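Local coordinates for protein D-xylonate dehydratase (Caulobacter crescentus, PDB 5OYN) that catalyses the magnesium- and [2Fe-2S]-dependent dehydration of D-xylonate to 2-dehydro-3-deoxy-D-arabinonate, and dehydrates D-gluconate with similar efficiency, at residues A[208-216]-A[319-329]; A[231-242]-A[329-339]. All blocks are in the same frame, centred on the assembly; numbering follows the deposited sequence.

Overall arrangement
Both contacts are buried, their centres about 12 Å apart, and they share Gly-329, the start of helix 329-335. Contact 1 lies nearer the centre of the chain, where the cluster-binding loop 208-216 meets the loop that leads into this helix; its chemistry is two backbone hydrogen bonds and methionine packing. Contact 2 lies farther out, joining the loop and first residues of helix 241-259 to helix 329-335 and the start of helix 337-347. It is more polar and watered, with an imidazole, carboxylates and a tyrosine. Neighbouring subunits reach both, by packing at contact 1, by a cation-pi contact at Arg-334 and hydrogen bonds from Arg-241 at contact 2. Phe-332 touches Met-321 and Ala-235.

Contact 1. Residues A[208-216]-A[319-329]; sequences GHCNTMGTA and VNMQPAGKYLG. With FES (Fe2/s2 (inorganic) cluster), chain F.
Two backbone hydrogen bonds tie Met-213 and Asn-211 to the loop 319-329. Met-213 N gives its hydrogen to Gln-322 O at 2.8 Å, nearly straight (165° at the hydrogen), and Gly-329 N reaches Asn-211 O at 2.9 Å, more bent at 134°. In the second, an N-H of the first turn of helix 329-335 is taken by the loop carbonyl.

Between these bonds the contact is apolar. Met-321 lays its terminal methyl against the Thr-212/Met-213 peptide, CE being 3.4 Å from Thr-212 C. Because Met-213 CG is anti to its backbone N (chi1 -179°) and the chain then bends twice, its own CE returns to 3.6 Å from Met-321 SD, the two thioethers crossing at about a right angle, with Val-319 CG2 beyond. Replacing Met-321 with alanine would probably leave a gap beside this peptide and the Met-213 methyl without its thioether neighbour. Thr-212 CG2 packs against both Gln-322 CB (3.6 Å) and Leu-328 CD2 (3.7 Å), while Pro-323, after a cis peptide bond, sets CD against Met-213 O.

The polar ends of the Asn-211 and Thr-212 side chains have their partners outside the two segments: Ser-175 takes part in hydrogen bonds with both Asn-211 OD1 and Thr-212 OG1, the latter through its carbonyl.

Just before Asn-211, Cys-210 SG binds an iron of the cluster, FE2, at 2.3 Å, and Ala-216, in the first turn of helix 215-225, sets its CB near sulfide S2. The arrangement is that of the [2Fe-2S] site of an IlvD/Edd dehydratase, a cysteine-bearing loop braced from the side away from the cluster.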
# COMPACT_ATOMS: atom_id res chain seq x y z
N GLY A 208 -10.95 10.81 -9.33
CA GLY A 208 -10.80 11.37 -10.65
C GLY A 208 -10.84 12.88 -10.62
O GLY A 208 -10.99 13.51 -9.57
N HIS A 209 -10.73 13.47 -11.82
CA HIS A 209 -10.71 14.92 -11.94
C HIS A 209 -12.10 15.44 -12.29
O HIS A 209 -13.07 14.67 -12.34
CB HIS A 209 -9.64 15.37 -12.95
CG HIS A 209 -9.89 14.96 -14.37
ND1 HIS A 209 -10.94 15.46 -15.12
CD2 HIS A 209 -9.20 14.15 -15.20
CE1 HIS A 209 -10.90 14.93 -16.33
NE2 HIS A 209 -9.85 14.14 -16.41
N CYS A 210 -12.22 16.75 -12.49
CA CYS A 210 -13.52 17.36 -12.79
C CYS A 210 -14.17 16.64 -13.96
O CYS A 210 -13.51 16.32 -14.95
CB CYS A 210 -13.34 18.85 -13.09
SG CYS A 210 -12.86 19.79 -11.61
N ASN A 211 -15.46 16.33 -13.83
CA ASN A 211 -16.15 15.44 -14.77
C ASN A 211 -16.86 16.19 -15.89
O ASN A 211 -17.54 15.56 -16.70
CB ASN A 211 -17.15 14.52 -14.04
CG ASN A 211 -18.15 15.28 -13.18
OD1 ASN A 211 -18.32 16.50 -13.32
ND2 ASN A 211 -18.83 14.56 -12.27
N THR A 212 -16.75 17.51 -15.93
CA THR A 212 -17.17 18.36 -17.04
C THR A 212 -16.00 18.56 -18.00
O THR A 212 -14.85 18.22 -17.71
CB THR A 212 -17.64 19.70 -16.50
OG1 THR A 212 -16.77 20.09 -15.43
CG2 THR A 212 -19.06 19.58 -15.97
N MET A 213 -16.29 19.13 -19.18
CA MET A 213 -15.23 19.44 -20.13
C MET A 213 -14.49 20.72 -19.72
O MET A 213 -14.47 21.73 -20.42
CB MET A 213 -15.80 19.56 -21.53
CG MET A 213 -14.76 19.86 -22.61
SD MET A 213 -13.61 18.51 -22.85
CE MET A 213 -14.74 17.30 -23.55
N GLY A 214 -13.88 20.67 -18.55
CA GLY A 214 -13.09 21.76 -18.03
C GLY A 214 -11.64 21.63 -18.45
O GLY A 214 -11.32 20.97 -19.44
N THR A 215 -10.76 22.28 -17.68
CA THR A 215 -9.36 22.32 -18.08
C THR A 215 -8.74 20.93 -18.06
O THR A 215 -7.95 20.59 -18.95
CB THR A 215 -8.56 23.26 -17.18
OG1 THR A 215 -9.29 24.47 -17.00
CG2 THR A 215 -7.20 23.55 -17.80
N ALA A 216 -9.10 20.12 -17.05
CA ALA A 216 -8.50 18.79 -16.90
C ALA A 216 -8.92 17.87 -18.03
O ALA A 216 -8.07 17.21 -18.65
CB ALA A 216 -8.88 18.19 -15.54
N VAL A 319 -19.23 17.86 -29.10
CA VAL A 319 -19.38 17.01 -27.91
C VAL A 319 -20.42 17.64 -26.99
O VAL A 319 -20.34 18.83 -26.66
CB VAL A 319 -18.04 16.76 -27.19
CG1 VAL A 319 -16.94 16.46 -28.18
CG2 VAL A 319 -17.65 17.91 -26.27
N ASN A 320 -21.39 16.82 -26.58
CA ASN A 320 -22.57 17.30 -25.86
C ASN A 320 -22.33 17.20 -24.35
O ASN A 320 -23.00 16.46 -23.63
CB ASN A 320 -23.79 16.51 -26.30
CG ASN A 320 -25.08 17.17 -25.84
OD1 ASN A 320 -25.05 18.28 -25.30
ND2 ASN A 320 -26.20 16.48 -26.04
N MET A 321 -21.40 18.01 -23.88
CA MET A 321 -20.86 17.92 -22.53
C MET A 321 -20.88 19.29 -21.85
O MET A 321 -20.44 20.28 -22.44
CB MET A 321 -19.43 17.39 -22.59
CG MET A 321 -19.05 16.45 -21.47
SD MET A 321 -17.41 15.76 -21.75
CE MET A 321 -16.67 16.05 -20.13
N GLN A 322 -21.35 19.32 -20.60
CA GLN A 322 -21.23 20.50 -19.74
C GLN A 322 -19.79 21.01 -19.74
O GLN A 322 -18.85 20.21 -19.76
CB GLN A 322 -21.68 20.15 -18.32
CG GLN A 322 -23.15 20.41 -18.10
CD GLN A 322 -23.71 19.78 -16.84
OE1 GLN A 322 -23.45 20.24 -15.72
NE2 GLN A 322 -24.50 18.72 -17.02
N PRO A 323 -19.56 22.33 -19.70
CA PRO A 323 -20.52 23.44 -19.60
C PRO A 323 -21.22 23.82 -20.91
O PRO A 323 -22.30 24.39 -20.85
CB PRO A 323 -19.66 24.61 -19.11
CG PRO A 323 -18.32 24.31 -19.62
CD PRO A 323 -18.17 22.81 -19.61
N ALA A 324 -20.62 23.49 -22.06
CA ALA A 324 -21.25 23.86 -23.32
C ALA A 324 -22.56 23.11 -23.56
O ALA A 324 -23.48 23.65 -24.18
CB ALA A 324 -20.29 23.62 -24.48
N GLY A 325 -22.67 21.87 -23.08
CA GLY A 325 -23.78 21.00 -23.40
C GLY A 325 -24.36 20.34 -22.16
O GLY A 325 -24.45 20.94 -21.09
N LYS A 326 -24.71 19.06 -22.32
CA LYS A 326 -25.62 18.35 -21.42
C LYS A 326 -24.96 17.29 -20.55
O LYS A 326 -25.19 17.27 -19.34
CB LYS A 326 -26.72 17.71 -22.27
CG LYS A 326 -27.70 16.88 -21.51
CD LYS A 326 -28.67 16.22 -22.48
CE LYS A 326 -29.91 15.72 -21.78
NZ LYS A 326 -30.03 14.26 -22.01
N TYR A 327 -24.16 16.38 -21.11
CA TYR A 327 -23.70 15.21 -20.38
C TYR A 327 -22.34 15.45 -19.71
O TYR A 327 -21.83 16.56 -19.66
CB TYR A 327 -23.66 13.99 -21.30
CG TYR A 327 -25.02 13.68 -21.89
CD1 TYR A 327 -26.01 13.07 -21.13
CD2 TYR A 327 -25.32 14.03 -23.21
CE1 TYR A 327 -27.26 12.79 -21.67
CE2 TYR A 327 -26.57 13.76 -23.76
CZ TYR A 327 -27.53 13.14 -22.99
OH TYR A 327 -28.77 12.87 -23.53
N LEU A 328 -21.76 14.39 -19.15
CA LEU A 328 -20.52 14.47 -18.41
C LEU A 328 -19.53 13.43 -18.92
O LEU A 328 -19.81 12.75 -19.91
CB LEU A 328 -20.79 14.30 -16.92
CG LEU A 328 -21.77 15.27 -16.25
CD1 LEU A 328 -21.86 14.99 -14.76
CD2 LEU A 328 -21.37 16.69 -16.46
N GLY A 329 -18.40 13.28 -18.23
CA GLY A 329 -17.29 12.48 -18.75
C GLY A 329 -17.64 11.03 -19.05
O GLY A 329 -17.08 10.44 -19.98
FE1 FES F . -8.40 19.08 -10.00
FE2 FES F . -10.74 20.64 -11.17
S1 FES F . -9.92 20.41 -9.13
S2 FES F . -9.57 18.91 -11.86

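Contact 2. Residues A[231-242]-A[329-339]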
# COMPACT_ATOMS: atom_id res chain seq x y z
N THR A 231 -4.15 5.82 -27.69
CA THR A 231 -5.47 6.17 -28.19
C THR A 231 -6.52 5.76 -27.17
O THR A 231 -6.51 4.63 -26.67
CB THR A 231 -5.74 5.50 -29.54
OG1 THR A 231 -4.62 5.67 -30.41
CG2 THR A 231 -6.94 6.10 -30.20
N GLY A 232 -7.43 6.69 -26.86
CA GLY A 232 -8.50 6.45 -25.92
C GLY A 232 -8.16 6.75 -24.49
O GLY A 232 -9.03 6.62 -23.62
N CYS A 233 -6.93 7.19 -24.22
CA CYS A 233 -6.46 7.38 -22.85
C CYS A 233 -7.20 8.52 -22.13
O CYS A 233 -7.52 8.40 -20.94
CB CYS A 233 -4.96 7.65 -22.87
SG CYS A 233 -4.19 7.72 -21.27
N ALA A 234 -7.45 9.63 -22.81
CA ALA A 234 -7.86 10.85 -22.12
C ALA A 234 -9.15 10.66 -21.34
O ALA A 234 -9.26 11.09 -20.18
CB ALA A 234 -8.01 11.99 -23.11
N ALA A 235 -10.15 10.01 -21.94
CA ALA A 235 -11.52 10.15 -21.46
C ALA A 235 -11.96 9.08 -20.48
O ALA A 235 -13.01 9.28 -19.85
CB ALA A 235 -12.50 10.16 -22.63
N ILE A 236 -11.24 7.97 -20.35
CA ILE A 236 -11.68 6.90 -19.44
C ILE A 236 -11.88 7.47 -18.04
O ILE A 236 -10.96 8.13 -17.51
CB ILE A 236 -10.66 5.74 -19.41
CG1 ILE A 236 -10.15 5.39 -20.81
CG2 ILE A 236 -11.31 4.51 -18.79
CD1 ILE A 236 -8.89 4.55 -20.81
N PRO A 237 -13.04 7.28 -17.41
CA PRO A 237 -13.20 7.75 -16.03
C PRO A 237 -12.29 6.98 -15.08
O PRO A 237 -12.10 5.76 -15.22
CB PRO A 237 -14.69 7.48 -15.74
CG PRO A 237 -15.33 7.48 -17.11
CD PRO A 237 -14.31 6.80 -17.98
N ALA A 238 -11.72 7.70 -14.11
CA ALA A 238 -10.75 7.12 -13.19
C ALA A 238 -11.13 5.77 -12.56
O ALA A 238 -10.24 4.91 -12.45
CB ALA A 238 -10.44 8.16 -12.10
N PRO A 239 -12.36 5.51 -12.12
CA PRO A 239 -12.64 4.21 -11.49
C PRO A 239 -12.99 3.06 -12.42
O PRO A 239 -13.19 1.96 -11.91
CB PRO A 239 -13.82 4.51 -10.55
CG PRO A 239 -14.10 5.99 -10.67
CD PRO A 239 -13.48 6.45 -11.94
N TYR A 240 -13.05 3.25 -13.74
CA TYR A 240 -13.26 2.11 -14.63
C TYR A 240 -12.02 1.22 -14.67
O TYR A 240 -10.89 1.70 -14.55
CB TYR A 240 -13.56 2.55 -16.07
CG TYR A 240 -14.94 3.09 -16.35
CD1 TYR A 240 -15.71 3.65 -15.35
CD2 TYR A 240 -15.45 3.06 -17.64
CE1 TYR A 240 -16.96 4.18 -15.62
CE2 TYR A 240 -16.70 3.59 -17.93
CZ TYR A 240 -17.45 4.14 -16.91
OH TYR A 240 -18.71 4.67 -17.19
N ARG A 241 -12.23 -0.07 -14.88
CA ARG A 241 -11.03 -0.91 -14.95
C ARG A 241 -10.27 -0.65 -16.24
O ARG A 241 -9.05 -0.85 -16.29
CB ARG A 241 -11.37 -2.40 -14.79
CG ARG A 241 -12.42 -2.93 -15.72
CD ARG A 241 -11.85 -3.76 -16.87
NE ARG A 241 -12.97 -4.29 -17.65
CZ ARG A 241 -13.25 -3.99 -18.92
NH1 ARG A 241 -12.47 -3.18 -19.62
NH2 ARG A 241 -14.32 -4.51 -19.49
N GLU A 242 -10.98 -0.18 -17.28
CA GLU A 242 -10.34 0.29 -18.51
C GLU A 242 -9.15 1.17 -18.19
O GLU A 242 -8.11 1.07 -18.84
CB GLU A 242 -11.33 1.07 -19.37
CG GLU A 242 -12.03 0.30 -20.46
CD GLU A 242 -13.05 1.18 -21.20
OE1 GLU A 242 -14.25 1.13 -20.85
OE2 GLU A 242 -12.64 1.91 -22.14
N GLY A 329 -18.40 13.28 -18.23
CA GLY A 329 -17.29 12.48 -18.75
C GLY A 329 -17.64 11.03 -19.05
O GLY A 329 -17.08 10.44 -19.98
N GLU A 330 -18.55 10.44 -18.29
CA GLU A 330 -18.90 9.05 -18.54
C GLU A 330 -19.53 8.88 -19.91
O GLU A 330 -19.13 8.00 -20.68
CB GLU A 330 -19.85 8.55 -17.46
CG GLU A 330 -19.18 8.24 -16.12
CD GLU A 330 -19.99 7.29 -15.30
OE1 GLU A 330 -19.94 6.09 -15.63
OE2 GLU A 330 -20.70 7.73 -14.35
N ARG A 331 -20.54 9.70 -20.23
CA ARG A 331 -21.18 9.57 -21.54
C ARG A 331 -20.20 9.88 -22.66
O ARG A 331 -20.20 9.21 -23.71
CB ARG A 331 -22.41 10.47 -21.61
CG ARG A 331 -23.60 9.98 -20.80
CD ARG A 331 -24.15 8.65 -21.31
NE ARG A 331 -24.64 8.66 -22.69
CZ ARG A 331 -25.87 9.03 -23.07
NH1 ARG A 331 -26.75 9.46 -22.18
NH2 ARG A 331 -26.22 8.98 -24.35
N PHE A 332 -19.32 10.87 -22.45
CA PHE A 332 -18.35 11.22 -23.47
C PHE A 332 -17.47 10.02 -23.80
O PHE A 332 -17.31 9.67 -24.98
CB PHE A 332 -17.52 12.42 -23.01
CG PHE A 332 -16.44 12.81 -23.99
CD1 PHE A 332 -16.74 12.99 -25.34
CD2 PHE A 332 -15.13 12.98 -23.56
CE1 PHE A 332 -15.76 13.34 -26.23
CE2 PHE A 332 -14.14 13.33 -24.46
CZ PHE A 332 -14.45 13.51 -25.79
N HIS A 333 -16.93 9.36 -22.78
CA HIS A 333 -16.00 8.26 -23.04
C HIS A 333 -16.72 7.05 -23.63
O HIS A 333 -16.16 6.34 -24.48
CB HIS A 333 -15.25 7.89 -21.76
CG HIS A 333 -14.53 6.58 -21.86
ND1 HIS A 333 -15.08 5.39 -21.43
CD2 HIS A 333 -13.35 6.26 -22.43
CE1 HIS A 333 -14.26 4.40 -21.70
NE2 HIS A 333 -13.19 4.90 -22.31
N ARG A 334 -17.94 6.78 -23.19
CA ARG A 334 -18.71 5.68 -23.78
C ARG A 334 -19.04 5.96 -25.24
O ARG A 334 -19.17 5.02 -26.04
CB ARG A 334 -19.99 5.47 -22.98
CG ARG A 334 -20.66 4.13 -23.18
CD ARG A 334 -21.14 3.59 -21.82
NE ARG A 334 -22.23 4.39 -21.25
CZ ARG A 334 -22.25 4.84 -20.01
NH1 ARG A 334 -21.24 4.57 -19.20
NH2 ARG A 334 -23.28 5.57 -19.57
N ALA A 335 -19.21 7.24 -25.62
CA ALA A 335 -19.42 7.62 -27.01
C ALA A 335 -18.16 7.51 -27.86
O ALA A 335 -18.26 7.54 -29.09
CB ALA A 335 -19.94 9.06 -27.08
N GLY A 336 -16.98 7.37 -27.25
CA GLY A 336 -15.76 7.17 -27.99
C GLY A 336 -14.69 8.18 -27.63
O GLY A 336 -13.58 8.14 -28.17
N GLY A 337 -15.03 9.10 -26.74
CA GLY A 337 -14.12 10.10 -26.21
C GLY A 337 -13.34 10.84 -27.27
O GLY A 337 -13.83 11.10 -28.38
N ALA A 338 -12.10 11.18 -26.94
CA ALA A 338 -11.30 12.01 -27.84
C ALA A 338 -11.10 11.39 -29.21
O ALA A 338 -11.26 12.11 -30.21
CB ALA A 338 -9.96 12.36 -27.19
N PRO A 339 -10.75 10.10 -29.35
CA PRO A 339 -10.57 9.56 -30.71
C PRO A 339 -11.79 9.75 -31.58
O PRO A 339 -11.65 10.00 -32.78
CB PRO A 339 -10.27 8.08 -30.47
CG PRO A 339 -9.78 8.02 -29.10
CD PRO A 339 -10.52 9.06 -28.34
O HOH W 1 -10.03 9.77 -24.98
O HOH W 2 -14.32 12.04 -20.45
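A chi1 of 166° at His-333 turns the imidazole to the far side of CB from the backbone N, carrying it from helix 329-335 across to Ile-236; Tyr-240 CG lies beside its own N (chi1 -76°), pointing the phenol at Glu-330. Ile-236 CA sits over one imidazole face in a CH-pi contact, 3.7 Å from the ring centroid, and Pro-237 CD approaches ND1 of His-333 obliquely. At the ring's edge comes the Glu-242 carboxylate, OE2 3.0 Å from His-333 NE2.

Tyr-240 OH donates to Glu-330 OE1, in a bond modelled so short that its length is doubtful; ring and carboxylate planes stand 85° apart. The other oxygen, Glu-330 OE2, accepts from Asp-165 N. Arg-334 brings NH1 to 3.2 Å from Tyr-240 OH, its guanidinium nearly coplanar with the phenol, and also makes a cation-pi contact with Trp-167 of a neighbouring subunit.

Ala-235 CB packs against His-333 CB (3.7 Å) and Gly-337 CA (3.9 Å), touching Phe-332 as well. Two waters satisfy the backbone around it: one donates to both Ala-235 O and Gly-329 O, the other accepts from Ala-338 N and, weakly, from Ala-235 N. Farther along, Thr-231 CG2 lies against Pro-339 CG at 3.6 Å, the two side chains running antiparallel.

Helix 329-335 ends in a Schellman motif at Gly-336, whose N bonds to His-333 O while Gly-337 N returns to Phe-332 O. The chain thus turns into helix 337-347, and segment 231-242 packs along the corner between helices 329-335 and 337-347, within the helical part of the N-terminal dehydratase region.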